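Local coordinates for FAD-binding PCMH-type domain-containing protein (Gibberella zeae, PDB 6YJO) that binds FAD covalently and probably acts as a flavin-dependent oxidoreductase on oligosaccharides, at residues Ala205-Tyr210 with Ala216-Gly221; Ser222-Val227 with Pro480-Leu485; Arg473-Ser478 with Gln499-Ala504. All blocks are in the same frame, centred on the assembly; numbering follows the deposited sequence.

Contact 1. Residues Ala205-Tyr210 with Ala216-Gly221; sequences AADWEY and ALRGAG. With NAG (2-acetamido-2-deoxy-beta-D-glucopyranose), chain B.
R218 reaches D207 through an ion pair: NH1 of R218 lies 3.0 Å from OD1 of D207, in a bond nearly straight at 168°. From the arginine's side the oxygen sits at the guanidinium edge, close to the plane; from the aspartate's side NH1 comes in on the syn side of OD1 but 30° out of the carboxylate plane. The flat groups are thus twisted against each other, so this is a single-bond salt bridge, with OD2 of D207 3.5 Å from NH2 of R218. R218 turns CG away from its own carbonyl (chi1 -67°) and then runs straight out to NE. A water accepts from N of D207 at 2.8 Å and, weakly, from NH2 of R218. In an apolar contact of the same segments, CD1 of L217 packs on CB of A205 at 4.0 Å. This joins strand 202-206, in the antiparallel sheet of the FAD-binding part, to helix 211-220, next in the chain. CE1 of Y210 lies 3.3 Å from O7 of the N-acetylglucosamine. N407 O also receives NH1, N407 ND2 binds OD1, and F190 O takes NH2. With backbone carbonyls and a carboxylate sharing the guanidinium, its buried charge is probably well compensated and its rotation restrained.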
loop_
_atom_site.group_PDB
_atom_site.type_symbol
_atom_site.label_atom_id
_atom_site.label_comp_id
_atom_site.label_asym_id
_atom_site.label_seq_id
_atom_site.Cartn_x
_atom_site.Cartn_y
_atom_site.Cartn_z
ATOM N N ALA A 205 18.694 -6.678 8.373
ATOM C CA ALA A 205 18.950 -5.366 7.793
ATOM C C ALA A 205 18.416 -4.286 8.725
ATOM O O ALA A 205 17.219 -4.264 9.030
ATOM C CB ALA A 205 18.303 -5.260 6.413
ATOM N N ALA A 206 19.302 -3.400 9.175
ATOM C CA ALA A 206 18.907 -2.257 9.985
ATOM C C ALA A 206 19.829 -1.094 9.649
ATOM O O ALA A 206 20.848 -1.256 8.973
ATOM C CB ALA A 206 18.931 -2.594 11.484
ATOM N N ASP A 207 19.455 0.096 10.128
ATOM C CA ASP A 207 20.164 1.307 9.726
ATOM C C ASP A 207 21.660 1.203 10.000
ATOM O O ASP A 207 22.476 1.646 9.184
ATOM C CB ASP A 207 19.573 2.522 10.441
ATOM C CG ASP A 207 18.428 3.154 9.670
ATOM O OD1 ASP A 207 18.279 2.855 8.465
ATOM O OD2 ASP A 207 17.680 3.959 10.261
ATOM N N TRP A 208 22.040 0.613 11.133
ATOM C CA TRP A 208 23.454 0.564 11.494
ATOM C C TRP A 208 24.216 -0.413 10.605
ATOM O O TRP A 208 25.205 -0.047 9.962
ATOM C CB TRP A 208 23.609 0.182 12.966
ATOM C CG TRP A 208 24.961 0.517 13.524
ATOM C CD1 TRP A 208 26.013 -0.337 13.701
ATOM C CD2 TRP A 208 25.406 1.801 13.974
ATOM N NE1 TRP A 208 27.085 0.337 14.236
ATOM C CE2 TRP A 208 26.738 1.651 14.413
ATOM C CE3 TRP A 208 24.807 3.063 14.050
ATOM C CZ2 TRP A 208 27.480 2.719 14.923
ATOM C CZ3 TRP A 208 25.545 4.118 14.556
ATOM C CH2 TRP A 208 26.866 3.941 14.985
ATOM N N GLU A 209 23.765 -1.667 10.556
ATOM C CA GLU A 209 24.528 -2.698 9.867
ATOM C C GLU A 209 24.433 -2.581 8.350
ATOM O O GLU A 209 25.372 -2.974 7.648
ATOM C CB GLU A 209 24.054 -4.084 10.308
ATOM C CG GLU A 209 24.168 -4.348 11.806
ATOM C CD GLU A 209 22.882 -4.055 12.554
ATOM O OE1 GLU A 209 22.353 -2.932 12.422
ATOM O OE2 GLU A 209 22.396 -4.957 13.270
ATOM N N TYR A 210 23.323 -2.047 7.822
ATOM C CA TYR A 210 23.091 -2.038 6.376
ATOM C C TYR A 210 22.231 -0.814 6.036
ATOM O O TYR A 210 21.033 -0.908 5.758
ATOM C CB TYR A 210 22.433 -3.338 5.911
ATOM C CG TYR A 210 23.308 -4.562 6.095
ATOM C CD1 TYR A 210 24.368 -4.819 5.232
ATOM C CD2 TYR A 210 23.072 -5.461 7.128
ATOM C CE1 TYR A 210 25.171 -5.932 5.394
ATOM C CE2 TYR A 210 23.868 -6.577 7.297
ATOM C CZ TYR A 210 24.918 -6.806 6.426
ATOM O OH TYR A 210 25.722 -7.915 6.585
ATOM N N ALA A 216 16.458 1.125 1.123
ATOM C CA ALA A 216 15.651 0.629 0.012
ATOM C C ALA A 216 14.433 -0.134 0.516
ATOM O O ALA A 216 13.362 -0.077 -0.098
ATOM C CB ALA A 216 16.502 -0.259 -0.897
ATOM N N LEU A 217 14.572 -0.856 1.630
ATOM C CA LEU A 217 13.436 -1.596 2.170
ATOM C C LEU A 217 12.314 -0.665 2.600
ATOM O O LEU A 217 11.137 -1.046 2.544
ATOM C CB LEU A 217 13.881 -2.470 3.347
ATOM C CG LEU A 217 14.867 -3.584 2.997
ATOM C CD1 LEU A 217 15.104 -4.505 4.183
ATOM C CD2 LEU A 217 14.386 -4.385 1.797
ATOM N N ARG A 218 12.647 0.552 3.036
ATOM C CA ARG A 218 11.637 1.554 3.374
ATOM C C ARG A 218 11.156 2.243 2.095
ATOM O O ARG A 218 11.366 3.436 1.871
ATOM C CB ARG A 218 12.185 2.577 4.362
ATOM C CG ARG A 218 12.508 2.046 5.752
ATOM C CD ARG A 218 12.761 3.195 6.718
ATOM N NE ARG A 218 13.204 2.735 8.030
ATOM C CZ ARG A 218 14.477 2.570 8.387
ATOM N NH1 ARG A 218 15.462 2.829 7.534
ATOM N NH2 ARG A 218 14.768 2.144 9.609
ATOM N N GLY A 219 10.487 1.467 1.244
ATOM C CA GLY A 219 9.864 2.062 0.076
ATOM C C GLY A 219 9.816 1.206 -1.175
ATOM O O GLY A 219 8.873 1.309 -1.968
ATOM N N ALA A 220 10.822 0.355 -1.367
ATOM C CA ALA A 220 10.949 -0.392 -2.613
ATOM C C ALA A 220 11.596 -1.744 -2.353
ATOM O O ALA A 220 12.358 -2.254 -3.180
ATOM C CB ALA A 220 11.756 0.397 -3.646
ATOM N N GLY A 221 11.294 -2.343 -1.203
ATOM C CA GLY A 221 11.976 -3.564 -0.799
ATOM C C GLY A 221 11.552 -4.807 -1.550
ATOM O O GLY A 221 12.225 -5.835 -1.426
HETATM C C1 NAG B . 28.074 -8.436 0.920
HETATM C C2 NAG B . 27.785 -7.364 1.990
HETATM C C3 NAG B . 28.943 -6.371 2.105
HETATM C C4 NAG B . 30.249 -7.119 2.329
HETATM C C5 NAG B . 30.469 -8.084 1.175
HETATM C C6 NAG B . 31.728 -8.905 1.326
HETATM C C7 NAG B . 25.350 -7.081 2.158
HETATM C C8 NAG B . 24.172 -6.245 1.764
HETATM N N2 NAG B . 26.540 -6.668 1.707
HETATM O O3 NAG B . 28.679 -5.509 3.208
HETATM O O4 NAG B . 31.379 -6.270 2.521
HETATM O O5 NAG B . 29.377 -9.015 1.139
HETATM O O6 NAG B . 31.489 -10.058 2.123
HETATM O O7 NAG B . 25.230 -8.086 2.856
HETATM O O HOH W 1 17.103 0.619 11.624
#

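Contact 2. Residues Ser222-Val227 with Pro480-Leu485; sequences SSFGIV and PKLKKL. With FAD (flavin-adenine dinucleotide), chain C.
Carbonyl O of V227 accepts N6A of the FAD adenine at 2.8 Å, with 165° at the hydrogen, while V227 N gives its hydrogen to N1A at 3.1 Å and a more bent 148°. Strand 226-236 of the PCMH-type FAD-binding fold therefore reads the Watson-Crick edge of the adenine with one residue's backbone, an accept-and-donate pair complementary to that edge. G225 O adds a close approach to the C2A carbon, 3.3 Å away.

Just before the strand, F224 turns toward helix 479-489 and makes the contact proper, with no hydrogen bond across it. A chi1 of -65° swings its ring away from its own carbonyl and toward the helix. There the two leucines, one turn apart, receive it: each crosses the phenylalanine side chain at about a right angle. CD2 of L482 meets CZ of F224 at 3.8 Å. The backbone takes part as well, since the ring edge faces L482 O in its own plane. Helix 211-220 supplies A216 to the same buried cluster, and S222 OG is bonded to H173 NE2. The ring thus ties the C-terminal helix to the segment leading into the adenine site. At its closest approach, CE2 of F224 rests 3.6 Å from CG of L485.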
loop_
_atom_site.group_PDB
_atom_site.type_symbol
_atom_site.label_atom_id
_atom_site.label_comp_id
_atom_site.label_asym_id
_atom_site.label_seq_id
_atom_site.Cartn_x
_atom_site.Cartn_y
_atom_site.Cartn_z
ATOM N N SER A 222 10.463 -4.742 -2.318
ATOM C CA SER A 222 10.029 -5.898 -3.098
ATOM C C SER A 222 11.070 -6.335 -4.120
ATOM O O SER A 222 11.027 -7.479 -4.586
ATOM C CB SER A 222 8.713 -5.583 -3.822
ATOM O OG SER A 222 8.817 -4.386 -4.577
ATOM N N SER A 223 12.008 -5.457 -4.468
ATOM C CA SER A 223 12.966 -5.699 -5.537
ATOM C C SER A 223 14.324 -6.190 -5.049
ATOM O O SER A 223 15.217 -6.407 -5.876
ATOM C CB SER A 223 13.160 -4.413 -6.346
ATOM O OG SER A 223 12.433 -4.452 -7.561
ATOM N N PHE A 224 14.509 -6.381 -3.738
ATOM C CA PHE A 224 15.838 -6.606 -3.185
ATOM C C PHE A 224 15.995 -7.883 -2.373
ATOM O O PHE A 224 17.130 -8.230 -2.028
ATOM C CB PHE A 224 16.248 -5.416 -2.308
ATOM C CG PHE A 224 16.415 -4.143 -3.074
ATOM C CD1 PHE A 224 15.325 -3.326 -3.325
ATOM C CD2 PHE A 224 17.653 -3.775 -3.567
ATOM C CE1 PHE A 224 15.471 -2.158 -4.041
ATOM C CE2 PHE A 224 17.807 -2.608 -4.285
ATOM C CZ PHE A 224 16.715 -1.796 -4.522
ATOM N N GLY A 225 14.918 -8.583 -2.049
ATOM C CA GLY A 225 15.056 -9.814 -1.299
ATOM C C GLY A 225 13.720 -10.289 -0.780
ATOM O O GLY A 225 12.684 -9.644 -0.963
ATOM N N ILE A 226 13.767 -11.443 -0.120
ATOM C CA ILE A 226 12.587 -12.069 0.465
ATOM C C ILE A 226 12.643 -11.808 1.966
ATOM O O ILE A 226 13.407 -12.447 2.696
ATOM C CB ILE A 226 12.521 -13.568 0.158
ATOM C CG1 ILE A 226 12.736 -13.831 -1.333
ATOM C CG2 ILE A 226 11.173 -14.137 0.596
ATOM C CD1 ILE A 226 11.544 -13.461 -2.198
ATOM N N VAL A 227 11.831 -10.859 2.431
ATOM C CA VAL A 227 11.746 -10.571 3.857
ATOM C C VAL A 227 10.951 -11.666 4.555
ATOM O O VAL A 227 9.939 -12.160 4.033
ATOM C CB VAL A 227 11.111 -9.189 4.086
ATOM C CG1 VAL A 227 10.799 -8.984 5.560
ATOM C CG2 VAL A 227 12.032 -8.096 3.576
ATOM N N PRO A 480 18.168 6.297 -9.118
ATOM C CA PRO A 480 19.573 5.948 -9.406
ATOM C C PRO A 480 20.225 5.160 -8.286
ATOM O O PRO A 480 20.870 4.135 -8.541
ATOM C CB PRO A 480 20.240 7.318 -9.614
ATOM C CG PRO A 480 19.111 8.293 -9.845
ATOM C CD PRO A 480 17.953 7.751 -9.058
ATOM N N LYS A 481 20.070 5.616 -7.041
ATOM C CA LYS A 481 20.618 4.880 -5.906
ATOM C C LYS A 481 19.982 3.498 -5.796
ATOM O O LYS A 481 20.664 2.514 -5.484
ATOM C CB LYS A 481 20.404 5.685 -4.624
ATOM C CG LYS A 481 21.335 5.328 -3.472
ATOM C CD LYS A 481 20.647 5.559 -2.133
ATOM C CE LYS A 481 21.615 5.935 -1.020
ATOM N NZ LYS A 481 20.897 6.089 0.283
ATOM N N LEU A 482 18.673 3.406 -6.053
ATOM C CA LEU A 482 18.005 2.108 -6.067
ATOM C C LEU A 482 18.597 1.200 -7.142
ATOM O O LEU A 482 18.884 0.023 -6.890
ATOM C CB LEU A 482 16.502 2.296 -6.292
ATOM C CG LEU A 482 15.667 2.823 -5.124
ATOM C CD1 LEU A 482 14.324 3.357 -5.613
ATOM C CD2 LEU A 482 15.446 1.735 -4.084
ATOM N N LYS A 483 18.778 1.729 -8.355
ATOM C CA LYS A 483 19.370 0.931 -9.424
ATOM C C LYS A 483 20.809 0.552 -9.097
ATOM O O LYS A 483 21.262 -0.548 -9.433
ATOM C CB LYS A 483 19.306 1.699 -10.741
ATOM C CG LYS A 483 17.905 1.855 -11.301
ATOM C CD LYS A 483 17.873 2.885 -12.419
ATOM C CE LYS A 483 17.502 2.262 -13.755
ATOM N NZ LYS A 483 18.440 1.179 -14.167
ATOM N N LYS A 484 21.549 1.456 -8.447
ATOM C CA LYS A 484 22.912 1.128 -8.045
ATOM C C LYS A 484 22.913 -0.013 -7.038
ATOM O O LYS A 484 23.746 -0.925 -7.115
ATOM C CB LYS A 484 23.600 2.358 -7.453
ATOM C CG LYS A 484 25.093 2.178 -7.232
ATOM C CD LYS A 484 25.738 3.431 -6.659
ATOM C CE LYS A 484 25.611 3.502 -5.147
ATOM N NZ LYS A 484 26.354 2.406 -4.466
ATOM N N LEU A 485 21.967 0.014 -6.097
ATOM C CA LEU A 485 21.897 -1.018 -5.068
ATOM C C LEU A 485 21.353 -2.330 -5.619
ATOM O O LEU A 485 21.750 -3.406 -5.161
ATOM C CB LEU A 485 21.030 -0.522 -3.914
ATOM C CG LEU A 485 20.833 -1.445 -2.716
ATOM C CD1 LEU A 485 22.165 -1.885 -2.133
ATOM C CD2 LEU A 485 19.999 -0.722 -1.672
HETATM P PA FAD C . 1.377 -9.140 -2.257
HETATM O O1A FAD C . 0.843 -9.341 -3.625
HETATM O O2A FAD C . 1.602 -10.441 -1.471
HETATM O O5B FAD C . 2.703 -8.289 -2.292
HETATM C C5B FAD C . 2.786 -7.061 -3.045
HETATM C C4B FAD C . 4.228 -6.766 -3.356
HETATM O O4B FAD C . 5.037 -7.039 -2.185
HETATM C C3B FAD C . 4.822 -7.609 -4.481
HETATM O O3B FAD C . 5.793 -6.867 -5.211
HETATM C C2B FAD C . 5.451 -8.772 -3.715
HETATM O O2B FAD C . 6.503 -9.386 -4.444
HETATM C C1B FAD C . 5.989 -8.042 -2.487
HETATM N N9A FAD C . 6.174 -8.897 -1.318
HETATM C C8A FAD C . 5.213 -9.575 -0.611
HETATM N N7A FAD C . 5.679 -10.277 0.393
HETATM C C5A FAD C . 7.050 -10.047 0.343
HETATM C C6A FAD C . 8.113 -10.506 1.139
HETATM N N6A FAD C . 7.970 -11.326 2.183
HETATM N N1A FAD C . 9.357 -10.086 0.816
HETATM C C2A FAD C . 9.510 -9.264 -0.224
HETATM N N3A FAD C . 8.583 -8.766 -1.044
HETATM C C4A FAD C . 7.360 -9.202 -0.705
HETATM N N1 FAD C . -2.709 0.532 0.617
HETATM C C2 FAD C . -2.659 1.654 1.394
HETATM O O2 FAD C . -1.652 2.369 1.434
HETATM N N3 FAD C . -3.758 2.007 2.162
HETATM C C4 FAD C . -4.954 1.320 2.231
HETATM O O4 FAD C . -5.864 1.727 2.950
HETATM C C4X FAD C . -4.996 0.131 1.402
HETATM N N5 FAD C . -6.087 -0.581 1.406
HETATM C C5X FAD C . -6.122 -1.720 0.616
HETATM C C6 FAD C . -7.284 -2.480 0.578
HETATM C C7 FAD C . -7.363 -3.646 -0.173
HETATM C C7M FAD C . -8.637 -4.450 -0.162
HETATM C C8 FAD C . -6.270 -4.026 -0.970
HETATM C C8M FAD C . -6.315 -5.274 -1.809
HETATM C C9 FAD C . -5.111 -3.256 -0.957
HETATM C C9A FAD C . -5.033 -2.109 -0.177
HETATM N N10 FAD C . -3.870 -1.314 -0.139
HETATM C C10 FAD C . -3.819 -0.182 0.631
HETATM C "C1'" FAD C . -2.706 -1.649 -0.970
HETATM C "C2'" FAD C . -1.647 -2.469 -0.251
HETATM O "O2'" FAD C . -0.878 -1.625 0.606
HETATM C "C3'" FAD C . -0.722 -3.092 -1.296
HETATM O "O3'" FAD C . -1.525 -3.830 -2.211
HETATM C "C4'" FAD C . 0.344 -4.025 -0.726
HETATM O "O4'" FAD C . 1.591 -3.806 -1.384
HETATM C "C5'" FAD C . -0.067 -5.471 -0.877
HETATM O "O5'" FAD C . 0.760 -6.288 -0.027
HETATM P P FAD C . 0.475 -7.821 0.130
HETATM O O1P FAD C . 1.681 -8.504 0.780
HETATM O O2P FAD C . -0.838 -8.014 0.796
HETATM O O3P FAD C . 0.374 -8.248 -1.413
#

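Contact 3. Residues Arg473-Ser478 with Gln499-Ala504; sequences RYYGKS and QGIRPA
Both Y474 (chi1 -53°) and Q499 (chi1 -72°) hold CG beside the backbone N, opposite the carbonyl carbon, and the glutamine chain then runs extended beyond CG, so that its amide ends at the phenol. The two side chains cross at about a right angle. OH of Y474 donates to OE1 of Q499 at 2.5 Å, a short bond whose exact length deserves little weight at 2.38 Å resolution. OE1 lies at the edge of the tyrosine ring, near its plane, and CE2 of Y474 is 3.0 Å from OE1 of Q499. Seen from the amide, however, the donor is displaced 38° above the carbonyl plane and is not on a lone pair. NE2 of Q499 donates to D462 O, which supports this placing of the amide oxygen and nitrogen.

A second, apolar meeting lies beside the polar one. I501 directs CD1 at one bond of the Y475 ring, 3.5 Å from CD2 and equally far from CE2 of Y475. One ring face of Y475 is covered by CB of Y474, 3.6 Å above the plane and over its centre. L482 of helix 479-489 touches both I501 and Y475.

These contacts fasten the C-terminal end of helix 467-475 to the loop after helix 479-489, within the berberine-like family region. The side chain of Y474 lies about 6 Å from that of Y457, which binds FAD. With both ends of the Q499 amide, OE1 and NE2, hydrogen-bonded, its rotation is probably restrained, and the buried phenol hydroxyl has an acceptor.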
loop_
_atom_site.group_PDB
_atom_site.type_symbol
_atom_site.label_atom_id
_atom_site.label_comp_id
_atom_site.label_asym_id
_atom_site.label_seq_id
_atom_site.Cartn_x
_atom_site.Cartn_y
_atom_site.Cartn_z
ATOM N N ARG A 473 7.784 7.388 -11.274
ATOM C CA ARG A 473 6.721 8.008 -10.493
ATOM C C ARG A 473 6.630 7.457 -9.076
ATOM O O ARG A 473 6.348 8.217 -8.141
ATOM C CB ARG A 473 5.378 7.827 -11.209
ATOM C CG ARG A 473 5.320 8.467 -12.589
ATOM C CD ARG A 473 5.418 9.986 -12.528
ATOM N NE ARG A 473 5.488 10.575 -13.863
ATOM C CZ ARG A 473 5.737 11.858 -14.110
ATOM N NH1 ARG A 473 5.945 12.707 -13.110
ATOM N NH2 ARG A 473 5.782 12.291 -15.365
ATOM N N TYR A 474 6.850 6.152 -8.885
ATOM C CA TYR A 474 6.793 5.605 -7.531
ATOM C C TYR A 474 7.991 6.055 -6.705
ATOM O O TYR A 474 7.853 6.358 -5.513
ATOM C CB TYR A 474 6.754 4.076 -7.553
ATOM C CG TYR A 474 5.681 3.431 -8.400
ATOM C CD1 TYR A 474 4.562 4.135 -8.831
ATOM C CD2 TYR A 474 5.788 2.093 -8.752
ATOM C CE1 TYR A 474 3.591 3.518 -9.606
ATOM C CE2 TYR A 474 4.823 1.471 -9.517
ATOM C CZ TYR A 474 3.731 2.186 -9.945
ATOM O OH TYR A 474 2.769 1.573 -10.711
ATOM N N TYR A 475 9.174 6.096 -7.318
ATOM C CA TYR A 475 10.426 6.221 -6.591
ATOM C C TYR A 475 11.189 7.504 -6.886
ATOM O O TYR A 475 12.164 7.794 -6.183
ATOM C CB TYR A 475 11.317 5.005 -6.895
ATOM C CG TYR A 475 10.577 3.703 -6.680
ATOM C CD1 TYR A 475 9.919 3.451 -5.485
ATOM C CD2 TYR A 475 10.494 2.749 -7.681
ATOM C CE1 TYR A 475 9.220 2.273 -5.282
ATOM C CE2 TYR A 475 9.799 1.570 -7.486
ATOM C CZ TYR A 475 9.163 1.339 -6.287
ATOM O OH TYR A 475 8.471 0.169 -6.092
ATOM N N GLY A 476 10.784 8.272 -7.890
ATOM C CA GLY A 476 11.302 9.623 -8.035
ATOM C C GLY A 476 12.814 9.662 -8.123
ATOM O O GLY A 476 13.439 8.900 -8.868
ATOM N N LYS A 477 13.417 10.569 -7.351
ATOM C CA LYS A 477 14.858 10.798 -7.394
ATOM C C LYS A 477 15.647 9.759 -6.603
ATOM O O LYS A 477 16.870 9.891 -6.481
ATOM C CB LYS A 477 15.187 12.204 -6.882
ATOM C CG LYS A 477 14.894 12.431 -5.401
ATOM C CD LYS A 477 15.351 13.816 -4.958
ATOM C CE LYS A 477 15.001 14.085 -3.502
ATOM N NZ LYS A 477 15.741 15.256 -2.951
ATOM N N SER A 478 14.977 8.746 -6.054
ATOM C CA SER A 478 15.667 7.616 -5.449
ATOM C C SER A 478 16.082 6.572 -6.473
ATOM O O SER A 478 16.892 5.698 -6.144
ATOM C CB SER A 478 14.778 6.956 -4.396
ATOM O OG SER A 478 14.637 7.783 -3.253
ATOM N N GLN A 499 7.199 -3.878 -12.788
ATOM C CA GLN A 499 7.588 -2.521 -12.419
ATOM C C GLN A 499 8.679 -2.515 -11.355
ATOM O O GLN A 499 8.775 -1.580 -10.556
ATOM C CB GLN A 499 6.364 -1.735 -11.960
ATOM C CG GLN A 499 5.450 -1.387 -13.120
ATOM C CD GLN A 499 4.066 -0.930 -12.698
ATOM O OE1 GLN A 499 3.835 -0.574 -11.542
ATOM N NE2 GLN A 499 3.132 -0.941 -13.644
ATOM N N GLY A 500 9.529 -3.542 -11.360
ATOM C CA GLY A 500 10.580 -3.638 -10.373
ATOM C C GLY A 500 11.787 -2.794 -10.731
ATOM O O GLY A 500 11.947 -2.334 -11.860
ATOM N N ILE A 501 12.641 -2.572 -9.734
ATOM C CA ILE A 501 13.887 -1.857 -9.974
ATOM C C ILE A 501 14.790 -2.706 -10.860
ATOM O O ILE A 501 15.085 -3.867 -10.548
ATOM C CB ILE A 501 14.579 -1.512 -8.647
ATOM C CG1 ILE A 501 13.645 -0.704 -7.735
ATOM C CG2 ILE A 501 15.881 -0.759 -8.907
ATOM C CD1 ILE A 501 13.051 0.535 -8.373
ATOM N N ARG A 502 15.236 -2.127 -11.971
ATOM C CA ARG A 502 16.132 -2.803 -12.902
ATOM C C ARG A 502 17.580 -2.508 -12.533
ATOM O O ARG A 502 17.922 -1.344 -12.294
ATOM C CB ARG A 502 15.863 -2.346 -14.329
ATOM C CG ARG A 502 14.432 -2.583 -14.789
ATOM C CD ARG A 502 14.176 -4.060 -15.058
ATOM N NE ARG A 502 12.863 -4.292 -15.666
ATOM C CZ ARG A 502 11.868 -4.979 -15.106
ATOM N NH1 ARG A 502 12.002 -5.534 -13.905
ATOM N NH2 ARG A 502 10.722 -5.119 -15.764
ATOM N N PRO A 503 18.458 -3.509 -12.478
ATOM C CA PRO A 503 19.851 -3.235 -12.104
ATOM C C PRO A 503 20.529 -2.317 -13.105
ATOM O O PRO A 503 20.250 -2.349 -14.305
ATOM C CB PRO A 503 20.501 -4.624 -12.098
ATOM C CG PRO A 503 19.657 -5.444 -13.021
ATOM C CD PRO A 503 18.250 -4.927 -12.819
ATOM N N ALA A 504 21.427 -1.482 -12.590
ATOM C CA ALA A 504 22.243 -0.649 -13.459
ATOM C C ALA A 504 23.266 -1.517 -14.184
ATOM O O ALA A 504 23.942 -2.348 -13.568
ATOM C CB ALA A 504 22.930 0.447 -12.648
#

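Contacts 1 and 2 have centres 9 Å apart, as do contacts 2 and 3, while contacts 1 and 3 are 15 Å apart, so contact 2 lies near both others. Contact 1 closes before contact 2 opens along the chain, whereas contacts 2 and 3 interleave, helix 467-475 preceding helix 479-489. Methyl packing joins the first pair: CB of A216 is 3.6 Å from CD2 of L485. A probable hydrogen bond joins the second, OG of S223 to N of I501 at 2.9 Å. Contacts 1 and 2 also reach the same antiparallel sheet. The C-terminal segments are thereby packed against the FAD-binding part, beside the adenine end of the cofactor.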